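Local structure of putative aliphatic sulfonates-binding protein (Escherichia coli, 2X26) at residues V88-E93 against G170-L175; K98-L103 against V174-T179. The protein probably serves as the periplasmic binding protein that delivers aliphatic sulfonates to an ABC-type importer. All coordinates share one frame; numbering follows the deposited sequence.

Contact 1 (V88-E93 against G170-L175); sequences VILVAE and GGVRVL
Strands 88-92 and 172-174 pair antiparallel, their axes 4.6 Å apart at closest approach and at 144° between chain directions, at the margin of a mixed five-stranded sheet of this periplasmic binding protein, where 172-177 is one of the two edge strands. Val91 and Arg173 form the hydrogen-bonded pair: Val91 N to Arg173 O and Arg173 N to Val91 O both measure 2.9 Å. Leu175 N adds a bond to Ile89 O (2.7 Å), and Glu93 N another to Gly171 O. On one face, Leu90 CD2 lies 3.9 Å from Val174 CG2, which Val88 CG1 also meets; Tyr163 of helix 162-169 touches all three side chains. At the corner, Leu175 CD2 touches Ile89 CG2 and Val91 CG1. On the face opposite Leu90 and Val174, Arg173, bent at chi3 (85°), turns its guanidinium over Val91 CG2, which sits above its centre. The guanidinium edge ties Arg173 to the residue just after the strand, NE bonding Glu93 O at 2.7 Å, and NH2 also bonds Ile97 O. Cutting Arg173 back to an alanine is likely to leave both carbonyls without these donors and to uncover Val91 CG2. Glu93 O lies in the guanidinium plane, and Arg173 NH2 reaches it only weakly at 3.2 Å.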
loop_
_atom_site.group_PDB
_atom_site.type_symbol
_atom_site.label_atom_id
_atom_site.label_comp_id
_atom_site.label_asym_id
_atom_site.label_seq_id
_atom_site.Cartn_x
_atom_site.Cartn_y
_atom_site.Cartn_z
ATOM N N VAL A 88 -7.888 -7.837 -9.288
ATOM C CA VAL A 88 -8.700 -8.745 -10.135
ATOM C C VAL A 88 -7.938 -9.662 -11.095
ATOM O O VAL A 88 -6.777 -9.408 -11.427
ATOM C CB VAL A 88 -9.694 -7.904 -10.967
ATOM C CG1 VAL A 88 -10.595 -7.070 -10.040
ATOM C CG2 VAL A 88 -8.920 -7.000 -11.998
ATOM N N ILE A 89 -8.608 -10.736 -11.532
ATOM C CA ILE A 89 -8.229 -11.466 -12.734
ATOM C C ILE A 89 -9.264 -11.148 -13.817
ATOM O O ILE A 89 -10.485 -11.353 -13.599
ATOM C CB ILE A 89 -8.203 -12.988 -12.459
ATOM C CG1 ILE A 89 -7.224 -13.311 -11.341
ATOM C CG2 ILE A 89 -7.870 -13.789 -13.755
ATOM C CD1 ILE A 89 -7.225 -14.838 -10.910
ATOM N N LEU A 90 -8.794 -10.611 -14.936
ATOM C CA LEU A 90 -9.659 -10.263 -16.043
ATOM C C LEU A 90 -9.568 -11.255 -17.154
ATOM O O LEU A 90 -8.483 -11.736 -17.486
ATOM C CB LEU A 90 -9.231 -8.932 -16.642
ATOM C CG LEU A 90 -9.357 -7.680 -15.787
ATOM C CD1 LEU A 90 -8.664 -6.547 -16.530
ATOM C CD2 LEU A 90 -10.855 -7.316 -15.504
ATOM N N VAL A 91 -10.708 -11.499 -17.779
ATOM C CA VAL A 91 -10.746 -12.267 -19.031
ATOM C C VAL A 91 -11.588 -11.485 -19.978
ATOM O O VAL A 91 -12.232 -10.533 -19.551
ATOM C CB VAL A 91 -11.348 -13.689 -18.842
ATOM C CG1 VAL A 91 -10.440 -14.498 -17.900
ATOM C CG2 VAL A 91 -12.764 -13.595 -18.202
ATOM N N ALA A 92 -11.604 -11.867 -21.257
ATOM C CA ALA A 92 -12.512 -11.210 -22.216
ATOM C C ALA A 92 -13.961 -11.548 -21.872
ATOM O O ALA A 92 -14.219 -12.678 -21.417
ATOM C CB ALA A 92 -12.153 -11.640 -23.673
ATOM N N GLU A 93 -14.917 -10.619 -22.059
ATOM C CA GLU A 93 -16.337 -10.865 -21.696
ATOM C C GLU A 93 -16.894 -12.235 -22.087
ATOM O O GLU A 93 -17.480 -12.970 -21.242
ATOM C CB GLU A 93 -17.231 -9.785 -22.305
ATOM C CG GLU A 93 -17.085 -8.452 -21.629
ATOM C CD GLU A 93 -17.926 -7.358 -22.266
ATOM O OE1 GLU A 93 -17.985 -7.291 -23.515
ATOM O OE2 GLU A 93 -18.511 -6.551 -21.501
ATOM N N GLY A 170 -14.057 -1.553 -22.273
ATOM C CA GLY A 170 -15.052 -2.538 -22.621
ATOM C C GLY A 170 -14.443 -3.852 -23.070
ATOM O O GLY A 170 -13.246 -3.951 -23.305
ATOM N N GLY A 171 -15.284 -4.865 -23.153
ATOM C CA GLY A 171 -14.840 -6.142 -23.686
ATOM C C GLY A 171 -14.290 -7.092 -22.653
ATOM O O GLY A 171 -14.060 -8.265 -22.969
ATOM N N VAL A 172 -14.111 -6.608 -21.420
ATOM C CA VAL A 172 -13.535 -7.442 -20.356
ATOM C C VAL A 172 -14.462 -7.663 -19.176
ATOM O O VAL A 172 -15.420 -6.913 -18.938
ATOM C CB VAL A 172 -12.137 -6.952 -19.884
ATOM C CG1 VAL A 172 -11.169 -6.868 -21.053
ATOM C CG2 VAL A 172 -12.237 -5.606 -19.130
ATOM N N ARG A 173 -14.148 -8.708 -18.424
ATOM C CA ARG A 173 -14.967 -9.174 -17.332
ATOM C C ARG A 173 -14.041 -9.636 -16.191
ATOM O O ARG A 173 -12.949 -10.225 -16.400
ATOM C CB ARG A 173 -15.885 -10.286 -17.871
ATOM C CG ARG A 173 -16.203 -11.468 -16.985
ATOM C CD ARG A 173 -17.366 -12.286 -17.580
ATOM N NE ARG A 173 -16.988 -13.270 -18.586
ATOM C CZ ARG A 173 -16.450 -14.469 -18.348
ATOM N NH1 ARG A 173 -16.162 -14.874 -17.122
ATOM N NH2 ARG A 173 -16.158 -15.255 -19.375
ATOM N N VAL A 174 -14.438 -9.299 -14.989
ATOM C CA VAL A 174 -13.733 -9.801 -13.799
ATOM C C VAL A 174 -14.078 -11.294 -13.610
ATOM O O VAL A 174 -15.235 -11.640 -13.351
ATOM C CB VAL A 174 -14.101 -8.962 -12.588
ATOM C CG1 VAL A 174 -13.564 -9.582 -11.278
ATOM C CG2 VAL A 174 -13.562 -7.561 -12.741
ATOM N N LEU A 175 -13.089 -12.171 -13.753
ATOM C CA LEU A 175 -13.263 -13.601 -13.450
ATOM C C LEU A 175 -13.250 -13.844 -11.943
ATOM O O LEU A 175 -13.958 -14.720 -11.424
ATOM C CB LEU A 175 -12.127 -14.393 -14.096
ATOM C CG LEU A 175 -12.157 -15.914 -13.932
ATOM C CD1 LEU A 175 -13.228 -16.450 -14.789
ATOM C CD2 LEU A 175 -10.789 -16.445 -14.319
#

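Contact 2 (K98-L103 against V174-T179); sequences KTVADL and VLKDGT
Leu175 inserts its branched end between the backbone at Lys98-Thr99 and the side chain of Leu103, joining the loop with its 3-10 turn (101-103) to a classic beta bulge in edge strand 172-177. The bulge is defined by Leu175 and Lys176 both facing Ile89 of the neighbouring strand. The chain turns a corner at Leu175; with CG anti to the backbone N (chi1 -178°), the side chain reaches from there to the loop, and its two methyls divide the work. CD1 lies on the backbone, 3.5 Å from Lys98 C and close to Thr99 N. CD2 meets Leu103 CD1 at 3.8 Å, the two leucines approaching tip to tip, and Ile97 also touches both side chains.

Val100 contributes the second patch. Its CG2 packs against the aliphatic part of Lys176, 3.6 Å from Lys176 CB and nearly as near to CG, the side chains crossing obliquely. Lys176 bends at chi2 (64°), so that its chain runs past Val100 and NZ leaves the patch to hydrogen-bond Gln126 OE1. Ala127, also in contact with Val100, extends this apolar surface beyond the two segments.

The loop that receives Leu175 is held in shape from within. Backbone bonds from Asp102 N to Thr99 O and from Leu103 N to Val100 O close successive turns that are consistent with Leu103 facing Leu175. Asp102 OD2 ties down the very backbone on which CD1 rests, since two amides share this oxygen: Lys98 N at 2.9 Å, along its anti lone pair, and Thr99 N at 3.1 Å, from above the carboxylate plane.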
loop_
_atom_site.group_PDB
_atom_site.type_symbol
_atom_site.label_atom_id
_atom_site.label_comp_id
_atom_site.label_asym_id
_atom_site.label_seq_id
_atom_site.Cartn_x
_atom_site.Cartn_y
_atom_site.Cartn_z
ATOM N N LYS A 98 -15.067 -19.380 -17.260
ATOM C CA LYS A 98 -16.126 -18.865 -16.397
ATOM C C LYS A 98 -15.736 -18.898 -14.928
ATOM O O LYS A 98 -16.308 -18.159 -14.119
ATOM C CB LYS A 98 -17.453 -19.603 -16.639
ATOM C CG LYS A 98 -18.699 -18.846 -16.131
ATOM C CD LYS A 98 -19.891 -18.964 -17.123
ATOM C CE LYS A 98 -21.159 -18.358 -16.506
ATOM N NZ LYS A 98 -22.379 -19.054 -16.988
ATOM N N THR A 99 -14.746 -19.727 -14.583
ATOM C CA THR A 99 -14.286 -19.837 -13.192
ATOM C C THR A 99 -12.776 -19.856 -13.149
ATOM O O THR A 99 -12.129 -20.073 -14.160
ATOM C CB THR A 99 -14.759 -21.159 -12.544
ATOM O OG1 THR A 99 -14.202 -22.248 -13.279
ATOM C CG2 THR A 99 -16.274 -21.239 -12.501
ATOM N N VAL A 100 -12.191 -19.687 -11.972
ATOM C CA VAL A 100 -10.719 -19.758 -11.881
ATOM C C VAL A 100 -10.182 -21.143 -12.279
ATOM O O VAL A 100 -9.125 -21.292 -12.878
ATOM C CB VAL A 100 -10.267 -19.420 -10.440
ATOM C CG1 VAL A 100 -8.803 -19.714 -10.303
ATOM C CG2 VAL A 100 -10.544 -17.937 -10.179
ATOM N N ALA A 101 -10.935 -22.158 -11.918
ATOM C CA ALA A 101 -10.623 -23.512 -12.353
ATOM C C ALA A 101 -10.466 -23.610 -13.866
ATOM O O ALA A 101 -9.649 -24.394 -14.342
ATOM C CB ALA A 101 -11.687 -24.473 -11.848
ATOM N N ASP A 102 -11.226 -22.817 -14.616
ATOM C CA ASP A 102 -11.136 -22.891 -16.066
ATOM C C ASP A 102 -9.815 -22.360 -16.617
ATOM O O ASP A 102 -9.506 -22.579 -17.788
ATOM C CB ASP A 102 -12.284 -22.174 -16.751
ATOM C CG ASP A 102 -13.595 -22.840 -16.530
ATOM O OD1 ASP A 102 -13.618 -24.072 -16.242
ATOM O OD2 ASP A 102 -14.616 -22.121 -16.622
ATOM N N LEU A 103 -9.021 -21.695 -15.781
ATOM C CA LEU A 103 -7.690 -21.255 -16.223
ATOM C C LEU A 103 -6.679 -22.379 -16.426
ATOM O O LEU A 103 -5.645 -22.155 -17.022
ATOM C CB LEU A 103 -7.093 -20.232 -15.272
ATOM C CG LEU A 103 -7.854 -18.907 -15.203
ATOM C CD1 LEU A 103 -7.373 -18.151 -14.050
ATOM C CD2 LEU A 103 -7.656 -18.086 -16.422
ATOM N N VAL A 174 -14.438 -9.299 -14.989
ATOM C CA VAL A 174 -13.733 -9.801 -13.799
ATOM C C VAL A 174 -14.078 -11.294 -13.610
ATOM O O VAL A 174 -15.235 -11.640 -13.351
ATOM C CB VAL A 174 -14.101 -8.962 -12.588
ATOM C CG1 VAL A 174 -13.564 -9.582 -11.278
ATOM C CG2 VAL A 174 -13.562 -7.561 -12.741
ATOM N N LEU A 175 -13.089 -12.171 -13.753
ATOM C CA LEU A 175 -13.263 -13.601 -13.450
ATOM C C LEU A 175 -13.250 -13.844 -11.943
ATOM O O LEU A 175 -13.958 -14.720 -11.424
ATOM C CB LEU A 175 -12.127 -14.393 -14.096
ATOM C CG LEU A 175 -12.157 -15.914 -13.932
ATOM C CD1 LEU A 175 -13.228 -16.450 -14.789
ATOM C CD2 LEU A 175 -10.789 -16.445 -14.319
ATOM N N LYS A 176 -12.431 -13.076 -11.241
ATOM C CA LYS A 176 -12.213 -13.305 -9.810
ATOM C C LYS A 176 -11.673 -12.023 -9.215
ATOM O O LYS A 176 -10.818 -11.419 -9.809
ATOM C CB LYS A 176 -11.197 -14.451 -9.657
ATOM C CG LYS A 176 -10.815 -14.816 -8.236
ATOM C CD LYS A 176 -11.972 -15.326 -7.484
ATOM C CE LYS A 176 -11.443 -15.859 -6.149
ATOM N NZ LYS A 176 -12.537 -16.384 -5.338
ATOM N N ASP A 177 -12.199 -11.597 -8.064
ATOM C CA ASP A 177 -11.534 -10.494 -7.332
ATOM C C ASP A 177 -11.067 -11.016 -5.979
ATOM O O ASP A 177 -11.128 -12.231 -5.713
ATOM C CB ASP A 177 -12.411 -9.233 -7.246
ATOM C CG ASP A 177 -13.628 -9.410 -6.344
ATOM O OD1 ASP A 177 -13.687 -10.368 -5.519
ATOM O OD2 ASP A 177 -14.556 -8.572 -6.423
ATOM N N GLY A 178 -10.607 -10.125 -5.114
ATOM C CA GLY A 178 -9.963 -10.599 -3.881
ATOM C C GLY A 178 -10.910 -10.908 -2.749
ATOM O O GLY A 178 -10.457 -11.152 -1.597
ATOM N N THR A 179 -12.209 -10.908 -3.049
ATOM C CA THR A 179 -13.251 -10.857 -2.026
ATOM C C THR A 179 -13.213 -11.985 -1.019
ATOM O O THR A 179 -13.320 -11.763 0.203
ATOM C CB THR A 179 -14.673 -10.811 -2.650
ATOM O OG1 THR A 179 -14.902 -9.509 -3.192
ATOM C CG2 THR A 179 -15.755 -11.087 -1.611
#

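In the fold
Both contacts use strand 172-177; their ranges overlap at Val174 and Leu175, of which only Leu175 touches in both. Contact 1 is partly buried and covers 622 Å², most of its polar bonding being between backbones, with Arg173 adding side-chain bonds; contact 2 is a surface contact of 221 Å², made by apolar and aliphatic groups against a loop, without hydrogen bonds between its segments. The centres of contact 1 and contact 2 lie about 9 Å apart. The change coincides with the corner and bulge at Leu175: before it the strand pairs regularly with 87-92, and after it a probable hydrogen bond from Ile89 N to Lys176 O, 2.9 Å, keeps the two strands together. Leu175 thus connects strand 87-92 with the loop 98-103.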